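Local coordinates for protein monothiol glutaredoxin-S14, chloroplastic (Arabidopsis thaliana, PDB 3IPZ) that may donate iron-sulfur clusters to proteins that need them, forms a [2Fe-2S]-bridged homodimer and may regulate CAX cation transporters, at residues Phe23-Arg28 against Trp71-Gln76. Numbering follows the deposited sequence.
Sequences FMKGTR and WPTFPQ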
loop_
_atom_site.group_PDB
_atom_site.type_symbol
_atom_site.label_atom_id
_atom_site.label_comp_id
_atom_site.label_asym_id
_atom_site.label_seq_id
_atom_site.Cartn_x
_atom_site.Cartn_y
_atom_site.Cartn_z
ATOM N N PHE A 23 1.987 -2.320 0.406
ATOM C CA PHE A 23 3.404 -2.610 0.587
ATOM C C PHE A 23 3.580 -2.744 2.092
ATOM O O PHE A 23 3.371 -1.798 2.825
ATOM C CB PHE A 23 4.254 -1.486 0.004
ATOM C CG PHE A 23 4.168 -1.405 -1.489
ATOM C CD1 PHE A 23 3.384 -0.430 -2.107
ATOM C CD2 PHE A 23 4.825 -2.345 -2.282
ATOM C CE1 PHE A 23 3.252 -0.390 -3.491
ATOM C CE2 PHE A 23 4.704 -2.318 -3.675
ATOM C CZ PHE A 23 3.914 -1.338 -4.282
ATOM N N MET A 24 3.952 -3.939 2.541
ATOM C CA MET A 24 4.078 -4.212 3.966
ATOM C C MET A 24 5.349 -4.932 4.393
ATOM O O MET A 24 6.200 -5.291 3.576
ATOM C CB MET A 24 2.891 -5.067 4.411
ATOM C CG MET A 24 2.854 -6.420 3.726
ATOM S SD MET A 24 1.379 -7.417 4.084
ATOM C CE MET A 24 1.590 -7.691 5.867
ATOM N N LYS A 25 5.463 -5.125 5.703
ATOM C CA LYS A 25 6.582 -5.842 6.285
ATOM C C LYS A 25 6.008 -7.229 6.523
ATOM O O LYS A 25 5.180 -7.434 7.419
ATOM C CB LYS A 25 7.011 -5.184 7.596
ATOM C CG LYS A 25 7.627 -3.812 7.374
ATOM C CD LYS A 25 8.168 -3.214 8.642
ATOM C CE LYS A 25 8.875 -1.909 8.342
ATOM N NZ LYS A 25 9.358 -1.246 9.594
ATOM N N GLY A 26 6.414 -8.174 5.683
ATOM C CA GLY A 26 5.901 -9.518 5.816
ATOM C C GLY A 26 4.869 -9.819 4.753
ATOM O O GLY A 26 4.862 -9.208 3.682
ATOM N N THR A 27 3.976 -10.749 5.069
ATOM C CA THR A 27 2.940 -11.185 4.151
ATOM C C THR A 27 1.599 -11.083 4.867
ATOM O O THR A 27 1.555 -10.975 6.093
ATOM C CB THR A 27 3.200 -12.654 3.723
ATOM O OG1 THR A 27 2.381 -12.981 2.598
ATOM C CG2 THR A 27 2.857 -13.600 4.859
ATOM N N ARG A 28 0.504 -11.134 4.116
ATOM C CA ARG A 28 -0.813 -11.010 4.729
ATOM C C ARG A 28 -1.098 -12.065 5.777
ATOM O O ARG A 28 -1.790 -11.801 6.757
ATOM C CB ARG A 28 -1.918 -11.034 3.668
ATOM C CG ARG A 28 -2.620 -12.370 3.503
ATOM C CD ARG A 28 -3.758 -12.227 2.517
ATOM N NE ARG A 28 -3.290 -11.591 1.291
ATOM C CZ ARG A 28 -4.086 -10.982 0.419
ATOM N NH1 ARG A 28 -5.399 -10.925 0.637
ATOM N NH2 ARG A 28 -3.565 -10.415 -0.665
ATOM N N TRP A 71 6.947 8.913 1.748
ATOM C CA TRP A 71 6.542 8.474 3.072
ATOM C C TRP A 71 7.643 7.494 3.484
ATOM O O TRP A 71 7.851 6.481 2.827
ATOM C CB TRP A 71 5.167 7.787 2.985
ATOM C CG TRP A 71 4.677 7.284 4.294
ATOM C CD1 TRP A 71 4.608 5.983 4.700
ATOM C CD2 TRP A 71 4.294 8.079 5.420
ATOM N NE1 TRP A 71 4.215 5.919 6.016
ATOM C CE2 TRP A 71 4.017 7.193 6.483
ATOM C CE3 TRP A 71 4.165 9.459 5.636
ATOM C CZ2 TRP A 71 3.617 7.640 7.750
ATOM C CZ3 TRP A 71 3.766 9.906 6.893
ATOM C CH2 TRP A 71 3.499 8.994 7.934
ATOM N N PRO A 72 8.360 7.791 4.582
ATOM C CA PRO A 72 9.469 6.992 5.126
ATOM C C PRO A 72 9.265 5.567 5.621
ATOM O O PRO A 72 10.248 4.870 5.844
ATOM C CB PRO A 72 10.030 7.894 6.223
ATOM C CG PRO A 72 8.801 8.539 6.754
ATOM C CD PRO A 72 8.054 8.919 5.485
ATOM N N THR A 73 8.030 5.124 5.822
ATOM C CA THR A 73 7.836 3.751 6.276
ATOM C C THR A 73 6.772 2.961 5.564
ATOM O O THR A 73 6.238 3.362 4.534
ATOM C CB THR A 73 7.453 3.636 7.756
ATOM O OG1 THR A 73 7.411 4.931 8.357
ATOM C CG2 THR A 73 8.431 2.700 8.469
ATOM N N PHE A 74 6.469 1.822 6.176
ATOM C CA PHE A 74 5.480 0.894 5.691
ATOM C C PHE A 74 4.728 0.410 6.909
ATOM O O PHE A 74 5.283 0.341 8.008
ATOM C CB PHE A 74 6.167 -0.270 4.967
ATOM C CG PHE A 74 6.984 0.170 3.798
ATOM C CD1 PHE A 74 8.310 0.537 3.961
ATOM C CD2 PHE A 74 6.400 0.296 2.542
ATOM C CE1 PHE A 74 9.044 1.032 2.887
ATOM C CE2 PHE A 74 7.124 0.788 1.463
ATOM C CZ PHE A 74 8.448 1.158 1.636
ATOM N N PRO A 75 3.475 -0.004 6.723
ATOM C CA PRO A 75 2.739 -0.055 5.456
ATOM C C PRO A 75 2.475 1.212 4.657
ATOM O O PRO A 75 2.327 2.309 5.185
ATOM C CB PRO A 75 1.434 -0.729 5.859
ATOM C CG PRO A 75 1.206 -0.161 7.229
ATOM C CD PRO A 75 2.582 -0.313 7.856
ATOM N N GLN A 76 2.398 1.009 3.352
ATOM C CA GLN A 76 2.092 2.041 2.385
ATOM C C GLN A 76 0.959 1.435 1.556
ATOM O O GLN A 76 1.125 0.379 0.956
ATOM C CB GLN A 76 3.309 2.340 1.498
ATOM C CG GLN A 76 4.262 3.359 2.088
ATOM C CD GLN A 76 5.430 3.690 1.174
ATOM O OE1 GLN A 76 5.320 3.621 -0.050
ATOM N NE2 GLN A 76 6.551 4.072 1.771
#
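The Phe74 ring meets Phe23 along its edge: the carbonyl O of Phe23 lies near the ring plane, 3.7 Å from Phe74 CD2, and Phe23 CB packs against that same carbon. Over one face of the Phe74 ring lies Gln76 NE2, 3.3 Å above the plane and displaced toward the rim. The Gln76 amide is fixed in turn, since Gln76 NE2 donates to Thr73 O (2.9 Å) and Gln76 OE1 is hydrogen-bonded to Ser69 OG. With CG anti to its own carbonyl carbon (chi1 -60°), Phe74 turns the CD2 edge of its ring toward Phe23 O and CB. The Phe23 ring extends from the strand toward Leu65, Leu14 and Val15.

In the backbone, Phe23 and Gln76 form an antiparallel hydrogen-bonded pair, Phe23 N to Gln76 O at 2.9 Å and Gln76 N to Phe23 O at 3.0 Å. Phe23 O also receives a CA-H...O contact from Pro75 CA at 3.2 Å. Farther out, the extended Lys25 chain brings NZ to within 4.2 Å of Thr73 CG2.

Lys25 and Phe74 probably contribute to the glutathione site, as in related glutaredoxins, and the cis peptide bond before Pro75 is the hallmark cis-proline of the thioredoxin fold, here leading into the central sheet beside that probable site.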